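Local coordinates for protein TAU class glutathione s-transferase (Mangifera indica, PDB 5KEJ) that probably catalyses the conjugation of glutathione to electrophilic compounds, as a dimeric plant enzyme, at residues K7-W12 against I55-H60; V17-I22 against E67-V72. All blocks are in the same frame, centred on the assembly; numbering follows the deposited sequence.

Contact 1 of 2, residues K7-W12 against I55-H60; sequences KLLGAW and IPVLIH. With GTX (S-hexylglutathione), chain C.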
# COMPACT_ATOMS: atom_id res chain seq x y z
N LYS A 7 5.98 22.54 0.48
CA LYS A 7 5.71 22.51 1.90
C LYS A 7 5.49 21.07 2.36
O LYS A 7 4.85 20.27 1.67
CB LYS A 7 4.48 23.36 2.23
CG LYS A 7 4.74 24.84 2.02
CD LYS A 7 3.52 25.57 1.45
CE LYS A 7 3.90 27.00 1.05
NZ LYS A 7 2.75 27.77 0.51
N LEU A 8 6.02 20.74 3.53
CA LEU A 8 5.74 19.45 4.11
C LEU A 8 4.94 19.64 5.39
O LEU A 8 5.36 20.37 6.29
CB LEU A 8 7.05 18.68 4.38
CG LEU A 8 6.88 17.25 4.91
CD1 LEU A 8 6.16 16.38 3.91
CD2 LEU A 8 8.25 16.67 5.23
N LEU A 9 3.78 18.99 5.48
CA LEU A 9 3.02 19.02 6.72
C LEU A 9 3.50 17.84 7.56
O LEU A 9 3.39 16.69 7.15
CB LEU A 9 1.51 18.95 6.46
CG LEU A 9 0.93 19.97 5.49
CD1 LEU A 9 -0.61 20.00 5.54
CD2 LEU A 9 1.53 21.35 5.73
N GLY A 10 4.06 18.14 8.73
CA GLY A 10 4.76 17.11 9.46
C GLY A 10 4.66 17.20 10.96
O GLY A 10 3.88 17.97 11.50
N ALA A 11 5.47 16.38 11.62
CA ALA A 11 5.61 16.35 13.07
C ALA A 11 6.89 15.58 13.33
O ALA A 11 7.01 14.43 12.91
CB ALA A 11 4.43 15.68 13.73
N TRP A 12 7.85 16.20 14.02
CA TRP A 12 9.19 15.61 14.15
C TRP A 12 9.23 14.16 14.68
O TRP A 12 10.12 13.41 14.28
CB TRP A 12 10.08 16.52 15.03
CG TRP A 12 9.66 16.56 16.45
CD1 TRP A 12 8.76 17.42 17.02
CD2 TRP A 12 10.11 15.70 17.51
NE1 TRP A 12 8.62 17.14 18.36
CE2 TRP A 12 9.43 16.09 18.68
CE3 TRP A 12 11.02 14.63 17.57
CZ2 TRP A 12 9.63 15.44 19.90
CZ3 TRP A 12 11.22 13.99 18.79
CH2 TRP A 12 10.53 14.40 19.94
N ILE A 55 -0.72 13.15 8.53
CA ILE A 55 0.57 13.60 8.02
C ILE A 55 1.40 12.35 7.74
O ILE A 55 1.16 11.32 8.36
CB ILE A 55 1.27 14.53 9.02
CG1 ILE A 55 1.26 13.86 10.39
CG2 ILE A 55 0.57 15.88 9.05
CD1 ILE A 55 1.71 14.72 11.52
N PRO A 56 2.38 12.42 6.82
CA PRO A 56 2.79 13.62 6.07
C PRO A 56 1.84 13.97 4.93
O PRO A 56 1.07 13.14 4.43
CB PRO A 56 4.15 13.22 5.50
CG PRO A 56 3.97 11.71 5.24
CD PRO A 56 3.14 11.23 6.41
N VAL A 57 1.90 15.23 4.54
CA VAL A 57 1.28 15.70 3.33
C VAL A 57 2.32 16.56 2.64
O VAL A 57 2.89 17.47 3.27
CB VAL A 57 0.00 16.51 3.61
CG1 VAL A 57 -0.50 17.21 2.34
CG2 VAL A 57 -1.05 15.61 4.20
N LEU A 58 2.58 16.28 1.36
CA LEU A 58 3.47 17.12 0.57
C LEU A 58 2.63 18.10 -0.24
O LEU A 58 1.70 17.70 -0.92
CB LEU A 58 4.37 16.27 -0.36
CG LEU A 58 5.52 17.07 -1.01
CD1 LEU A 58 6.69 17.22 -0.05
CD2 LEU A 58 6.00 16.47 -2.35
N ILE A 59 2.95 19.39 -0.16
CA ILE A 59 2.22 20.38 -0.95
C ILE A 59 3.16 21.02 -1.94
O ILE A 59 4.06 21.75 -1.54
CB ILE A 59 1.57 21.48 -0.09
CG1 ILE A 59 0.67 20.86 0.98
CG2 ILE A 59 0.78 22.42 -0.96
CD1 ILE A 59 -0.13 21.86 1.77
N HIS A 60 2.95 20.73 -3.21
CA HIS A 60 3.86 21.14 -4.28
C HIS A 60 3.12 22.07 -5.25
O HIS A 60 2.15 21.65 -5.89
CB HIS A 60 4.40 19.89 -4.99
CG HIS A 60 5.48 20.17 -5.99
ND1 HIS A 60 5.68 19.38 -7.10
CD2 HIS A 60 6.42 21.15 -6.04
CE1 HIS A 60 6.69 19.87 -7.81
NE2 HIS A 60 7.16 20.94 -7.18
N1 GTX C . -0.74 5.78 6.12
CA1 GTX C . -0.06 7.03 6.45
C1 GTX C . 1.19 7.11 5.64
O11 GTX C . 1.46 8.15 5.13
O12 GTX C . 1.90 6.14 5.49
CB1 GTX C . 0.24 7.10 7.94
CG1 GTX C . -0.18 8.43 8.53
CD1 GTX C . -0.03 8.46 10.02
OE1 GTX C . -0.52 7.61 10.68
N2 GTX C . 0.69 9.41 10.57
CA2 GTX C . 0.72 9.63 11.99
C2 GTX C . -0.31 10.61 12.39
O2 GTX C . -0.26 11.16 13.47
CB2 GTX C . 2.05 10.15 12.49
SG2 GTX C . 3.30 8.95 12.82
C1S GTX C . 2.46 7.63 13.60
C2S GTX C . 3.33 7.00 14.69
C3S GTX C . 3.11 7.68 16.05
C4S GTX C . 4.14 8.75 16.34
C5S GTX C . 3.68 10.17 16.07
C6S GTX C . 2.22 10.38 16.39
N3 GTX C . -1.24 10.87 11.51
CA3 GTX C . -2.34 11.72 11.80
C3 GTX C . -3.42 10.86 12.38
O31 GTX C . -4.59 11.28 12.40
O32 GTX C . -3.06 9.76 12.83
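Leu9 and Val57 lie side by side on one face of an antiparallel strand pair and point the same way, with CD1 of Leu9 4.0 Å from CB of Val57. With CG of Leu9 beside its backbone N (chi1 -53°), CD1 also reaches CD1 of Ile59, so that one leucine spans two residues of the facing strand; helix 43-48 packs on Val57 and Ile59. On the other face, Leu8 turns CG beside its carbonyl carbon (chi1 -176°) and sends CD1 to within 4.1 Å of both Pro56 CB and Leu58 CD1. The backbones are paired Lys7 with Ile59, Leu8 with Leu58 and Leu9 with Val57: Lys7 and Ile59 bond both ways, and Leu9 N donates to Val57 O at 2.8 Å, whereas the return bond from Val57 N to Leu9 O is weak. These are the two central strands of the thioredoxin-like N-terminal domain of glutathione transferases, and the peptide bond before Pro56 is cis, as is usual at this point of the fold. The preceding carbonyl, Ile55 O, accepts a bond from N2 of S-hexylglutathione at 3.0 Å. Past the end of strand 6-10, Ile55 CD1 comes within 3.6 Å of Ala11 CB.

Contact 2 of 2, residues V17-I22 against E67-V72; sequences VMRARI and ESLIIV. With GTX (S-hexylglutathione), chain C.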
# COMPACT_ATOMS: atom_id res chain seq x y z
N VAL A 17 6.41 10.78 8.45
CA VAL A 17 6.87 12.07 7.98
C VAL A 17 8.38 12.02 7.69
O VAL A 17 8.86 12.65 6.73
CB VAL A 17 6.57 13.19 9.01
CG1 VAL A 17 7.19 14.49 8.56
CG2 VAL A 17 5.06 13.35 9.19
N MET A 18 9.11 11.25 8.49
CA MET A 18 10.56 11.15 8.29
C MET A 18 10.90 10.57 6.92
O MET A 18 11.90 10.94 6.32
CB MET A 18 11.22 10.32 9.39
CG MET A 18 12.73 10.49 9.34
SD MET A 18 13.64 9.19 10.15
CE MET A 18 12.79 9.16 11.73
N ARG A 19 10.03 9.70 6.41
CA ARG A 19 10.19 9.18 5.05
C ARG A 19 10.23 10.28 4.01
O ARG A 19 11.02 10.20 3.06
CB ARG A 19 9.04 8.23 4.69
CG ARG A 19 9.10 6.89 5.35
CD ARG A 19 7.85 6.08 5.06
NE ARG A 19 8.01 4.70 5.54
CZ ARG A 19 7.05 3.79 5.57
NH1 ARG A 19 7.31 2.56 6.01
NH2 ARG A 19 5.82 4.11 5.17
N ALA A 20 9.35 11.27 4.14
CA ALA A 20 9.28 12.35 3.16
C ALA A 20 10.50 13.29 3.23
O ALA A 20 11.08 13.62 2.20
CB ALA A 20 7.99 13.16 3.34
N ARG A 21 10.87 13.71 4.44
CA ARG A 21 12.03 14.58 4.63
C ARG A 21 13.32 13.96 4.12
O ARG A 21 14.12 14.63 3.49
CB ARG A 21 12.21 14.92 6.11
CG ARG A 21 10.97 15.41 6.80
CD ARG A 21 11.29 15.78 8.24
NE ARG A 21 12.14 16.97 8.33
CZ ARG A 21 12.62 17.44 9.48
NH1 ARG A 21 12.34 16.82 10.61
NH2 ARG A 21 13.38 18.53 9.48
N ILE A 22 13.53 12.68 4.41
CA ILE A 22 14.74 11.98 3.96
C ILE A 22 14.80 11.97 2.44
O ILE A 22 15.87 12.17 1.85
CB ILE A 22 14.79 10.54 4.49
CG1 ILE A 22 15.08 10.54 5.98
CG2 ILE A 22 15.86 9.72 3.75
CD1 ILE A 22 14.87 9.18 6.65
N GLU A 67 -0.11 10.27 1.94
CA GLU A 67 0.42 8.91 2.13
C GLU A 67 1.92 8.85 1.84
O GLU A 67 2.37 9.11 0.73
CB GLU A 67 -0.35 7.88 1.29
CG GLU A 67 -1.84 7.75 1.64
CD GLU A 67 -2.07 7.03 2.98
OE1 GLU A 67 -2.83 7.57 3.83
OE2 GLU A 67 -1.50 5.93 3.18
N SER A 68 2.69 8.51 2.88
CA SER A 68 4.15 8.60 2.88
C SER A 68 4.83 7.92 1.70
O SER A 68 5.71 8.51 1.07
CB SER A 68 4.70 8.05 4.18
OG SER A 68 4.29 6.71 4.41
N LEU A 69 4.44 6.69 1.39
CA LEU A 69 5.06 5.96 0.28
C LEU A 69 4.62 6.50 -1.09
O LEU A 69 5.38 6.45 -2.07
CB LEU A 69 4.75 4.46 0.39
CG LEU A 69 5.28 3.77 1.65
CD1 LEU A 69 4.96 2.29 1.60
CD2 LEU A 69 6.79 3.98 1.79
N ILE A 70 3.40 7.01 -1.18
CA ILE A 70 2.95 7.66 -2.41
C ILE A 70 3.75 8.96 -2.63
O ILE A 70 4.07 9.32 -3.76
CB ILE A 70 1.42 7.93 -2.36
CG1 ILE A 70 0.65 6.61 -2.51
CG2 ILE A 70 0.98 8.89 -3.48
CD1 ILE A 70 -0.77 6.71 -2.09
N ILE A 71 4.07 9.63 -1.52
CA ILE A 71 4.86 10.85 -1.49
C ILE A 71 6.33 10.60 -1.87
O ILE A 71 6.95 11.40 -2.60
CB ILE A 71 4.81 11.49 -0.07
CG1 ILE A 71 3.48 12.21 0.13
CG2 ILE A 71 5.99 12.43 0.16
CD1 ILE A 71 3.28 12.72 1.57
N VAL A 72 6.89 9.49 -1.38
CA VAL A 72 8.25 9.11 -1.75
C VAL A 72 8.33 8.85 -3.25
O VAL A 72 9.21 9.39 -3.95
CB VAL A 72 8.72 7.89 -0.96
CG1 VAL A 72 10.07 7.35 -1.51
CG2 VAL A 72 8.82 8.23 0.53
N1 GTX C . -0.74 5.78 6.12
CA1 GTX C . -0.06 7.03 6.45
C1 GTX C . 1.19 7.11 5.64
O11 GTX C . 1.46 8.15 5.13
O12 GTX C . 1.90 6.14 5.49
CB1 GTX C . 0.24 7.10 7.94
CG1 GTX C . -0.18 8.43 8.53
CD1 GTX C . -0.03 8.46 10.02
OE1 GTX C . -0.52 7.61 10.68
N2 GTX C . 0.69 9.41 10.57
CA2 GTX C . 0.72 9.63 11.99
C2 GTX C . -0.31 10.61 12.39
O2 GTX C . -0.26 11.16 13.47
CB2 GTX C . 2.05 10.15 12.49
SG2 GTX C . 3.30 8.95 12.82
C1S GTX C . 2.46 7.63 13.60
C2S GTX C . 3.33 7.00 14.69
C3S GTX C . 3.11 7.68 16.05
C4S GTX C . 4.14 8.75 16.34
C5S GTX C . 3.68 10.17 16.07
C6S GTX C . 2.22 10.38 16.39
N3 GTX C . -1.24 10.87 11.51
CA3 GTX C . -2.34 11.72 11.80
C3 GTX C . -3.42 10.86 12.38
O31 GTX C . -4.59 11.28 12.40
O32 GTX C . -3.06 9.76 12.83
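The guanidinium of Arg19 meets Ser68 at its edge: NH2 donates to Ser68 OG over 3.1 Å, with the oxygen almost in the guanidinium plane (7° out of it). Leu69 covers one face of the same group, its CD2 lying 3.5 Å from Arg19 NH2 and set toward the rim. Ser68 OG in turn donates at 2.7 Å to O12 in the alpha-carboxylate of the gamma-glutamyl group of S-hexylglutathione, so the hydroxyl receives one bond and passes on another. The Ser68 side-chain torsion (chi1 57°) turns OG toward O12, and Ser68 N separately donates to O11 at 2.6 Å. Glu67, at the N-cap position of helix 68-78, takes the alpha-amino group, with OE2 accepting from N1 at 3.0 Å. Behind this shell, the Arg19 chain runs extended from CG to NE, and a salt bridge from NH1 to Asp104 together with a bond to Ala162 O fixes its far end against the C-terminal domain. Beyond this, segments 17-22 and 68-72 run nearly parallel (8°) and touch through Ala20 CB and Ile71 CG2, 3.8 Å apart. A helix N terminus pointing at the alpha-carboxylate, which it would probably stabilise, with an acidic residue followed by serine holding the alpha-amino and alpha-carboxylate groups at one end of the gamma-glutamyl moiety, is typical of the G-site of cytosolic glutathione transferases.

How the contacts relate
From the N terminus, strand 6-10 leads directly into helix 15-26, so the first segments of contacts 1 and 2 follow one another. The chain then passes through strand 32-35 and helix 43-48 before 55-60 returns alongside 7-12, closing the loop of contact 1. After strand 63-66, helix 68-78 comes back to helix 15-26 and closes contact 2. The two loops therefore cross, neither containing the other. Contact 1 joins the central strands of the sheet and contact 2 the two helices lying on it; Leu8 packing on Arg21 and Ile71 on Pro56 knit the layers together. Both reach S-hexylglutathione, at different parts of its peptide.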